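Local coordinates for DUF1254 domain-containing protein (PDB 3U07), which is of unknown function but combines DUF1254 and DUF1214 family regions in one chain and is probably exported by way of a signal peptide, at residues G117-A122 and G285-L290; A280-G285 and R295-E300; N79-H84 and S349-G354. The protein carries 2 engineered substitutions. One frame throughout, in Å; residues are numbered along the deposited sequence.

Interaction 1 of 3, residues G117-A122 and G285-L290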
loop_
_atom_site.group_PDB
_atom_site.type_symbol
_atom_site.label_atom_id
_atom_site.label_comp_id
_atom_site.label_asym_id
_atom_site.label_seq_id
_atom_site.Cartn_x
_atom_site.Cartn_y
_atom_site.Cartn_z
ATOM N N GLY A 117 1.004 -0.209 -12.788
ATOM C CA GLY A 117 1.888 -1.345 -12.975
ATOM C C GLY A 117 2.298 -1.847 -11.600
ATOM O O GLY A 117 3.147 -2.730 -11.458
ATOM N N HIS A 118 1.664 -1.248 -10.593
ATOM C CA HIS A 118 1.868 -1.515 -9.167
ATOM C C HIS A 118 3.226 -1.062 -8.630
ATOM O O HIS A 118 3.826 -1.723 -7.782
ATOM C CB HIS A 118 1.624 -2.994 -8.829
ATOM C CG HIS A 118 1.271 -3.226 -7.386
ATOM N ND1 HIS A 118 2.168 -3.730 -6.469
ATOM C CD2 HIS A 118 0.126 -2.989 -6.703
ATOM C CE1 HIS A 118 1.588 -3.793 -5.281
ATOM N NE2 HIS A 118 0.351 -3.348 -5.396
ATOM N N TYR A 119 3.702 0.074 -9.141
ATOM C CA TYR A 119 4.957 0.668 -8.683
ATOM C C TYR A 119 4.635 1.932 -7.901
ATOM O O TYR A 119 3.812 2.741 -8.336
ATOM C CB TYR A 119 5.858 1.102 -9.842
ATOM C CG TYR A 119 6.509 -0.007 -10.608
ATOM C CD1 TYR A 119 5.986 -0.436 -11.824
ATOM C CD2 TYR A 119 7.661 -0.622 -10.126
ATOM C CE1 TYR A 119 6.593 -1.451 -12.544
ATOM C CE2 TYR A 119 8.279 -1.640 -10.839
ATOM C CZ TYR A 119 7.738 -2.049 -12.048
ATOM O OH TYR A 119 8.335 -3.061 -12.759
ATOM N N THR A 120 5.265 2.101 -6.745
ATOM C CA THR A 120 5.061 3.322 -5.979
ATOM C C THR A 120 5.841 4.392 -6.769
ATOM O O THR A 120 6.994 4.167 -7.144
ATOM C CB THR A 120 5.641 3.189 -4.551
ATOM O OG1 THR A 120 4.722 2.450 -3.730
ATOM C CG2 THR A 120 5.887 4.560 -3.938
ATOM N N ASN A 121 5.208 5.522 -7.074
ATOM C CA ASN A 121 5.910 6.571 -7.813
ATOM C C ASN A 121 6.050 7.861 -7.018
ATOM O O ASN A 121 6.607 8.845 -7.498
ATOM C CB ASN A 121 5.256 6.845 -9.183
ATOM C CG ASN A 121 3.753 7.102 -9.103
ATOM O OD1 ASN A 121 3.204 7.429 -8.051
ATOM N ND2 ASN A 121 3.087 6.975 -10.246
ATOM N N ALA A 122 5.543 7.851 -5.793
ATOM C CA ALA A 122 5.676 9.005 -4.919
ATOM C C ALA A 122 5.339 8.631 -3.485
ATOM O O ALA A 122 4.384 7.894 -3.224
ATOM C CB ALA A 122 4.787 10.145 -5.386
ATOM N N GLY A 285 8.012 -1.569 -4.131
ATOM C CA GLY A 285 9.001 -0.542 -4.397
ATOM C C GLY A 285 8.653 0.370 -5.561
ATOM O O GLY A 285 7.491 0.481 -5.965
ATOM N N THR A 286 9.676 1.014 -6.105
ATOM C CA THR A 286 9.515 1.951 -7.206
ATOM C C THR A 286 10.116 1.358 -8.466
ATOM O O THR A 286 10.752 0.302 -8.429
ATOM C CB THR A 286 10.277 3.250 -6.913
ATOM O OG1 THR A 286 11.687 2.980 -6.963
ATOM C CG2 THR A 286 9.929 3.781 -5.519
ATOM N N ARG A 287 9.922 2.027 -9.599
ATOM C CA ARG A 287 10.524 1.525 -10.839
ATOM C C ARG A 287 12.053 1.655 -10.719
ATOM O O ARG A 287 12.783 0.894 -11.376
ATOM C CB ARG A 287 10.043 2.330 -12.044
ATOM C CG ARG A 287 8.587 2.039 -12.386
ATOM C CD ARG A 287 8.082 2.735 -13.639
ATOM N NE ARG A 287 6.672 2.430 -13.877
ATOM C CZ ARG A 287 6.215 1.333 -14.478
ATOM N NH1 ARG A 287 7.053 0.405 -14.925
ATOM N NH2 ARG A 287 4.909 1.166 -14.627
ATOM N N ASP A 288 12.559 2.559 -9.904
ATOM C CA ASP A 288 14.001 2.594 -9.867
ATOM C C ASP A 288 14.611 1.386 -9.161
ATOM O O ASP A 288 15.748 1.008 -9.433
ATOM C CB ASP A 288 14.456 3.862 -9.220
ATOM C CG ASP A 288 14.723 4.950 -10.230
ATOM O OD1 ASP A 288 15.476 4.682 -11.189
ATOM O OD2 ASP A 288 14.210 6.077 -10.054
ATOM N N THR A 289 13.865 0.794 -8.235
ATOM C CA THR A 289 14.395 -0.342 -7.484
ATOM C C THR A 289 13.833 -1.675 -7.935
ATOM O O THR A 289 14.439 -2.708 -7.703
ATOM C CB THR A 289 14.137 -0.199 -5.963
ATOM O OG1 THR A 289 12.730 -0.073 -5.725
ATOM C CG2 THR A 289 14.861 1.017 -5.402
ATOM N N LEU A 290 12.676 -1.673 -8.585
ATOM C CA LEU A 290 12.114 -2.947 -9.021
ATOM C C LEU A 290 11.801 -3.035 -10.511
ATOM O O LEU A 290 11.395 -4.086 -11.002
ATOM C CB LEU A 290 10.865 -3.271 -8.194
ATOM C CG LEU A 290 11.112 -3.530 -6.704
ATOM C CD1 LEU A 290 9.783 -3.588 -5.965
ATOM C CD2 LEU A 290 11.887 -4.835 -6.526
HETATM O O HOH W 1 5.493 -1.965 -5.439
HETATM O O HOH W 2 8.168 4.284 -9.540
#

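Interaction 2 of 3, residues A280-G285 and R295-E300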
loop_
_atom_site.group_PDB
_atom_site.type_symbol
_atom_site.label_atom_id
_atom_site.label_comp_id
_atom_site.label_asym_id
_atom_site.label_seq_id
_atom_site.Cartn_x
_atom_site.Cartn_y
_atom_site.Cartn_z
ATOM N N ALA A 280 10.546 -7.973 2.027
ATOM C CA ALA A 280 9.591 -7.007 1.486
ATOM C C ALA A 280 10.179 -6.040 0.456
ATOM O O ALA A 280 9.470 -5.561 -0.429
ATOM C CB ALA A 280 8.947 -6.220 2.629
ATOM N N ARG A 281 11.470 -5.751 0.567
ATOM C CA ARG A 281 12.115 -4.828 -0.360
ATOM C C ARG A 281 12.119 -5.337 -1.803
ATOM O O ARG A 281 12.338 -4.573 -2.742
ATOM C CB ARG A 281 13.551 -4.556 0.096
ATOM C CG ARG A 281 13.658 -3.964 1.495
ATOM C CD ARG A 281 15.114 -3.877 1.912
ATOM N NE ARG A 281 15.766 -5.184 1.856
ATOM C CZ ARG A 281 17.072 -5.370 2.025
ATOM N NH1 ARG A 281 17.860 -4.333 2.261
ATOM N NH2 ARG A 281 17.589 -6.589 1.954
ATOM N N THR A 282 11.879 -6.632 -1.981
ATOM C CA THR A 282 11.860 -7.209 -3.316
ATOM C C THR A 282 10.440 -7.282 -3.843
ATOM O O THR A 282 10.230 -7.597 -5.009
ATOM C CB THR A 282 12.419 -8.647 -3.327
ATOM O OG1 THR A 282 11.547 -9.498 -2.577
ATOM C CG2 THR A 282 13.817 -8.694 -2.717
ATOM N N LEU A 283 9.473 -6.972 -2.981
ATOM C CA LEU A 283 8.056 -7.058 -3.323
ATOM C C LEU A 283 7.326 -5.747 -3.536
ATOM O O LEU A 283 6.381 -5.679 -4.323
ATOM C CB LEU A 283 7.314 -7.817 -2.225
ATOM C CG LEU A 283 7.882 -9.172 -1.815
ATOM C CD1 LEU A 283 7.134 -9.681 -0.591
ATOM C CD2 LEU A 283 7.770 -10.141 -2.972
ATOM N N LEU A 284 7.737 -4.725 -2.797
ATOM C CA LEU A 284 7.101 -3.421 -2.871
ATOM C C LEU A 284 8.160 -2.359 -3.074
ATOM O O LEU A 284 9.099 -2.252 -2.290
ATOM C CB LEU A 284 6.321 -3.161 -1.577
ATOM C CG LEU A 284 5.240 -4.198 -1.240
ATOM C CD1 LEU A 284 4.688 -3.942 0.155
ATOM C CD2 LEU A 284 4.115 -4.123 -2.278
ATOM N N GLY A 285 8.012 -1.569 -4.131
ATOM C CA GLY A 285 9.001 -0.542 -4.397
ATOM C C GLY A 285 8.653 0.370 -5.561
ATOM O O GLY A 285 7.491 0.481 -5.965
ATOM N N ARG A 295 10.076 -10.712 -12.488
ATOM C CA ARG A 295 8.628 -10.535 -12.507
ATOM C C ARG A 295 7.818 -11.380 -11.527
ATOM O O ARG A 295 6.853 -10.877 -10.943
ATOM C CB ARG A 295 8.077 -10.753 -13.923
ATOM C CG ARG A 295 8.444 -9.672 -14.942
ATOM C CD ARG A 295 7.997 -8.291 -14.488
ATOM N NE ARG A 295 8.978 -7.646 -13.621
ATOM C CZ ARG A 295 8.811 -6.444 -13.075
ATOM N NH1 ARG A 295 7.695 -5.763 -13.306
ATOM N NH2 ARG A 295 9.759 -5.919 -12.308
ATOM N N ASP A 296 8.173 -12.651 -11.333
ATOM C CA ASP A 296 7.380 -13.446 -10.400
ATOM C C ASP A 296 7.504 -12.916 -8.979
ATOM O O ASP A 296 6.528 -12.907 -8.234
ATOM C CB ASP A 296 7.725 -14.949 -10.476
ATOM C CG ASP A 296 9.205 -15.244 -10.301
ATOM O OD1 ASP A 296 10.011 -14.311 -10.122
ATOM O OD2 ASP A 296 9.559 -16.441 -10.349
ATOM N N ILE A 297 8.687 -12.434 -8.610
ATOM C CA ILE A 297 8.867 -11.887 -7.270
ATOM C C ILE A 297 8.131 -10.540 -7.164
ATOM O O ILE A 297 7.454 -10.275 -6.170
ATOM C CB ILE A 297 10.369 -11.718 -6.929
ATOM C CG1 ILE A 297 11.069 -13.079 -7.034
ATOM C CG2 ILE A 297 10.527 -11.157 -5.509
ATOM C CD1 ILE A 297 12.560 -13.036 -6.816
ATOM N N PHE A 298 8.245 -9.696 -8.188
ATOM C CA PHE A 298 7.555 -8.405 -8.175
ATOM C C PHE A 298 6.051 -8.658 -8.042
ATOM O O PHE A 298 5.346 -7.974 -7.291
ATOM C CB PHE A 298 7.823 -7.639 -9.476
ATOM C CG PHE A 298 7.111 -6.314 -9.558
ATOM C CD1 PHE A 298 7.603 -5.201 -8.881
ATOM C CD2 PHE A 298 5.937 -6.182 -10.300
ATOM C CE1 PHE A 298 6.937 -3.977 -8.941
ATOM C CE2 PHE A 298 5.261 -4.959 -10.365
ATOM C CZ PHE A 298 5.765 -3.854 -9.682
ATOM N N ALA A 299 5.573 -9.656 -8.780
ATOM C CA ALA A 299 4.162 -10.031 -8.768
ATOM C C ALA A 299 3.670 -10.443 -7.377
ATOM O O ALA A 299 2.501 -10.232 -7.043
ATOM C CB ALA A 299 3.919 -11.171 -9.763
ATOM N N GLU A 300 4.544 -11.039 -6.566
ATOM C CA GLU A 300 4.123 -11.449 -5.226
ATOM C C GLU A 300 3.780 -10.220 -4.383
ATOM O O GLU A 300 3.074 -10.319 -3.374
ATOM C CB GLU A 300 5.217 -12.279 -4.532
ATOM C CG GLU A 300 5.479 -13.672 -5.141
ATOM C CD GLU A 300 4.289 -14.631 -5.027
ATOM O OE1 GLU A 300 3.361 -14.366 -4.234
ATOM O OE2 GLU A 300 4.293 -15.666 -5.727
#

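Interaction 3 of 3, residues N79-H84 and S349-G354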
loop_
_atom_site.group_PDB
_atom_site.type_symbol
_atom_site.label_atom_id
_atom_site.label_comp_id
_atom_site.label_asym_id
_atom_site.label_seq_id
_atom_site.Cartn_x
_atom_site.Cartn_y
_atom_site.Cartn_z
ATOM N N ASN A 79 -5.024 -0.142 9.927
ATOM C CA ASN A 79 -4.350 0.730 10.890
ATOM C C ASN A 79 -5.223 1.387 11.948
ATOM O O ASN A 79 -6.311 1.879 11.655
ATOM C CB ASN A 79 -3.617 1.852 10.151
ATOM C CG ASN A 79 -2.469 1.347 9.305
ATOM O OD1 ASN A 79 -2.512 0.236 8.777
ATOM N ND2 ASN A 79 -1.440 2.176 9.151
ATOM N N ASN A 80 -4.724 1.392 13.179
ATOM C CA ASN A 80 -5.398 2.046 14.295
ATOM C C ASN A 80 -4.480 3.243 14.553
ATOM O O ASN A 80 -4.634 3.985 15.529
ATOM C CB ASN A 80 -5.437 1.131 15.526
ATOM C CG ASN A 80 -6.252 1.720 16.670
ATOM O OD1 ASN A 80 -7.339 2.262 16.457
ATOM N ND2 ASN A 80 -5.740 1.597 17.892
ATOM N N ASP A 81 -3.528 3.420 13.634
ATOM C CA ASP A 81 -2.534 4.487 13.712
ATOM C C ASP A 81 -2.866 5.768 12.952
ATOM O O ASP A 81 -2.520 6.862 13.400
ATOM C CB ASP A 81 -1.171 3.994 13.193
ATOM C CG ASP A 81 -0.741 2.667 13.796
ATOM O OD1 ASP A 81 -1.107 2.382 14.955
ATOM O OD2 ASP A 81 -0.013 1.916 13.111
ATOM N N THR A 82 -3.539 5.645 11.813
ATOM C CA THR A 82 -3.812 6.820 10.995
ATOM C C THR A 82 -5.196 6.967 10.370
ATOM O O THR A 82 -5.938 5.997 10.233
ATOM C CB THR A 82 -2.780 6.894 9.842
ATOM O OG1 THR A 82 -2.777 5.651 9.123
ATOM C CG2 THR A 82 -1.380 7.152 10.382
ATOM N N LEU A 83 -5.525 8.205 10.000
ATOM C CA LEU A 83 -6.781 8.524 9.320
ATOM C C LEU A 83 -6.365 8.469 7.844
ATOM O O LEU A 83 -5.175 8.562 7.542
ATOM C CB LEU A 83 -7.249 9.937 9.670
ATOM C CG LEU A 83 -7.437 10.274 11.149
ATOM C CD1 LEU A 83 -7.729 11.760 11.280
ATOM C CD2 LEU A 83 -8.561 9.443 11.745
ATOM N N HIS A 84 -7.310 8.339 6.922
ATOM C CA HIS A 84 -6.916 8.245 5.524
ATOM C C HIS A 84 -7.743 9.035 4.523
ATOM O O HIS A 84 -8.907 9.360 4.760
ATOM C CB HIS A 84 -6.916 6.778 5.072
ATOM C CG HIS A 84 -8.273 6.269 4.686
ATOM N ND1 HIS A 84 -9.172 5.768 5.602
ATOM C CD2 HIS A 84 -8.908 6.250 3.488
ATOM C CE1 HIS A 84 -10.302 5.462 4.988
ATOM N NE2 HIS A 84 -10.169 5.747 3.704
ATOM N N SER A 349 4.154 0.474 16.529
ATOM C CA SER A 349 2.945 0.125 17.261
ATOM C C SER A 349 2.626 -1.360 17.114
ATOM O O SER A 349 3.134 -2.027 16.218
ATOM C CB SER A 349 1.769 0.934 16.713
ATOM O OG SER A 349 1.546 0.620 15.342
ATOM N N VAL A 350 1.800 -1.875 18.017
ATOM C CA VAL A 350 1.366 -3.261 17.945
ATOM C C VAL A 350 -0.139 -3.165 18.166
ATOM O O VAL A 350 -0.595 -2.535 19.117
ATOM C CB VAL A 350 2.062 -4.163 19.016
ATOM C CG1 VAL A 350 3.283 -3.468 19.562
ATOM C CG2 VAL A 350 1.100 -4.551 20.114
ATOM N N THR A 351 -0.905 -3.762 17.263
ATOM C CA THR A 351 -2.362 -3.702 17.340
ATOM C C THR A 351 -2.973 -5.094 17.438
ATOM O O THR A 351 -2.459 -6.049 16.860
ATOM C CB THR A 351 -2.934 -2.974 16.092
ATOM O OG1 THR A 351 -2.282 -1.704 15.943
ATOM C CG2 THR A 351 -4.438 -2.756 16.229
ATOM N N ILE A 352 -4.080 -5.198 18.164
ATOM C CA ILE A 352 -4.758 -6.474 18.351
ATOM C C ILE A 352 -5.984 -6.634 17.459
ATOM O O ILE A 352 -6.817 -5.735 17.369
ATOM C CB ILE A 352 -5.198 -6.649 19.823
ATOM C CG1 ILE A 352 -3.973 -6.570 20.737
ATOM C CG2 ILE A 352 -5.940 -7.972 20.001
ATOM C CD1 ILE A 352 -2.863 -7.545 20.364
ATOM N N TYR A 353 -6.086 -7.792 16.814
ATOM C CA TYR A 353 -7.206 -8.097 15.928
ATOM C C TYR A 353 -7.757 -9.486 16.252
ATOM O O TYR A 353 -7.011 -10.376 16.669
ATOM C CB TYR A 353 -6.747 -8.087 14.467
ATOM C CG TYR A 353 -6.163 -6.776 13.991
ATOM C CD1 TYR A 353 -6.966 -5.811 13.377
ATOM C CD2 TYR A 353 -4.804 -6.503 14.145
ATOM C CE1 TYR A 353 -6.426 -4.608 12.929
ATOM C CE2 TYR A 353 -4.255 -5.304 13.702
ATOM C CZ TYR A 353 -5.070 -4.363 13.095
ATOM O OH TYR A 353 -4.520 -3.183 12.654
ATOM N N GLY A 354 -9.061 -9.671 16.060
ATOM C CA GLY A 354 -9.657 -10.970 16.310
ATOM C C GLY A 354 -9.456 -11.827 15.075
ATOM O O GLY A 354 -9.571 -11.334 13.955
#

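Interaction 1 of 3, residues G117-A122 and G285-L290
Arg287 lays its side chain over one face of the Tyr119 ring: Arg287 CG sits 3.6 Å from the ring centroid and 17° off the normal, which qualifies as a CH-pi contact. From CG the arginine runs extended to NE, crossing the tyrosine side chain at about a right angle, and so brings its guanidinium over the CD1-CE1 side, with NH1 3.1 Å from Tyr119 CE1. The two planes are 40° apart, a tilted approach and not a parallel stack. Alongside, Thr120 N donates to Gly285 O at 2.9 Å, while Thr286 CA makes a CA-H...O contact of 3.4 Å with Thr120 O. A water extends this backbone pairing, donating to Thr120 O at 2.7 Å and accepting from Arg287 N.

Further out, Asp232 and Asp115 form salt bridges with Arg287 NH1 and NE respectively, and Arg295 bonds to Tyr119 OH. Asp115 also accepts, through its other oxygen, from Tyr119 N and Gly117 N; one carboxylate thus holds the arginine and the backbone of the tyrosine it packs on.

Thr286 occupies an N-cap. Its OG1 receives weak bonds from Asp288 N and Thr289 N, and Thr286 N donates back to Thr289 OG1 at 3.3 Å. That reciprocity defines a capping box, here opening the short helix 287-290 against the start of strand 120-125, an outermost strand of its antiparallel sheet.

Interaction 2 of 3, residues A280-G285 and R295-E300
Leu283 and Thr282 rest against Ile297, Phe298 and Glu300, packing a loop onto the first turns of helix 295-305. No hydrogen bond crosses this contact; about 234 Å² of surface is buried by van der Waals packing, with the backbones nearest at Leu283 and Phe298, whose CA atoms are 5.1 Å apart.

Two side-chain pairings of different orientation carry it. Ile297 and Thr282 cross obliquely, and the touching branch of the isoleucine is its CG2 methyl. Because that methyl is anti to the backbone N of Ile297, it turns to the loop and meets Thr282 OG1 at 3.5 Å. The hydroxyl has its polar partner within the loop, a hydrogen bond to Asp279 O, so what it offers the methyl is van der Waals contact.

Leu283 and Glu300, in contrast, lie side by side and point the same way. The leucine approaches with CD2, which stands 3.7 Å from Glu300 CB and 3.9 Å from Ile297 CG2. The same methyl presses on the helix backbone, 3.2 Å from Ile297 O. Only the root of the glutamate takes part: its chain bends at chi2 (-65°) and its end leads away from the loop, while outside the two segments the side chain touches Leu270 and Leu273 of helix 253-273.

Phe298 starts away from the loop, and its side chain touches Ser39 of helix 26-52 and the ring of Tyr119. Within helix 295-305 the phenyl also meets Arg295, with Phe298 CG 3.5 Å above the guanidinium plane, toward the rim. The loop keeps its own shape through Ala280 O, which accepts from both Leu283 N, at 2.9 Å, and Leu284 N.

Interaction 3 of 3, residues N79-H84 and S349-G354
The loop leading into strand 82-90, an outermost strand of one four-stranded antiparallel sheet, here meets strand 347-354, an inner strand of another. The contact therefore joins the DUF1254 and DUF1214 regions of the chain. It is made through side chains: the closest CA atoms, those of Asn80 and Thr351, are 7.2 Å apart, and no backbone hydrogen bond links the segments.

Asp81 and Ser349 point their side chains at each other and form the polar part. Ser349 OG faces the carboxylate, 3.0 Å from Asp81 OD2 and 3.2 Å from Asp81 OD1. Its torsion sets this up, since chi1 of 62° places the hydroxyl between the backbone N and the carbonyl carbon, on the side of the loop. Asp81 OD2 is hydrogen-bonded to Tyr415 OH on the neighbouring strand 408-417, so two hydroxyl-bearing side chains of the second sheet gather at this buried acid. A carboxylate with such neighbours is probably limited in its rotation.

Next to it the packing is apolar. Thr351 presents its CG2 methyl to Asn80 CB at 4.1 Å, while the amide of Asn80 leads away from it and donates from ND2 to Ser369. Asn80 is poorly ordered, which makes this the less certain half of the contact. Strand alternation is plain in the second segment: Ser349 and Thr351 face the loop, whereas Val350 and Ile352 touch Leu401 of strand 400-402.

Tyr353 closes the row, its ring beside that of Tyr409. Its hydroxyl is hydrogen-bonded to Ile78 O and Arg413 NH1. Toward the loop segment itself the approach is looser, Tyr353 OH lying 4.1 Å from Asn79 N, too far for a hydrogen bond.

In the fold
Interactions 1 and 2 form one continuous patch: their centres are 10 Å apart, they share Gly285, and Tyr119 CE2 of the first lies 3.3 Å from Phe298 CE1 of the second. Along the chain their segments alternate, and helices 287-290 and 295-305 follow each other. Interaction 3 stands apart, with centres about 25 Å from interaction 1 and 24 Å from interaction 2, and nearest atoms about 14 and 12 Å away. Both others are nested within the long loop it closes. Interactions 1 and 3 reach the same sheet through strands 120-125 and 82-90, at its two outer edges: one edge meets the helical part, the other the second antiparallel sheet. No active site is established.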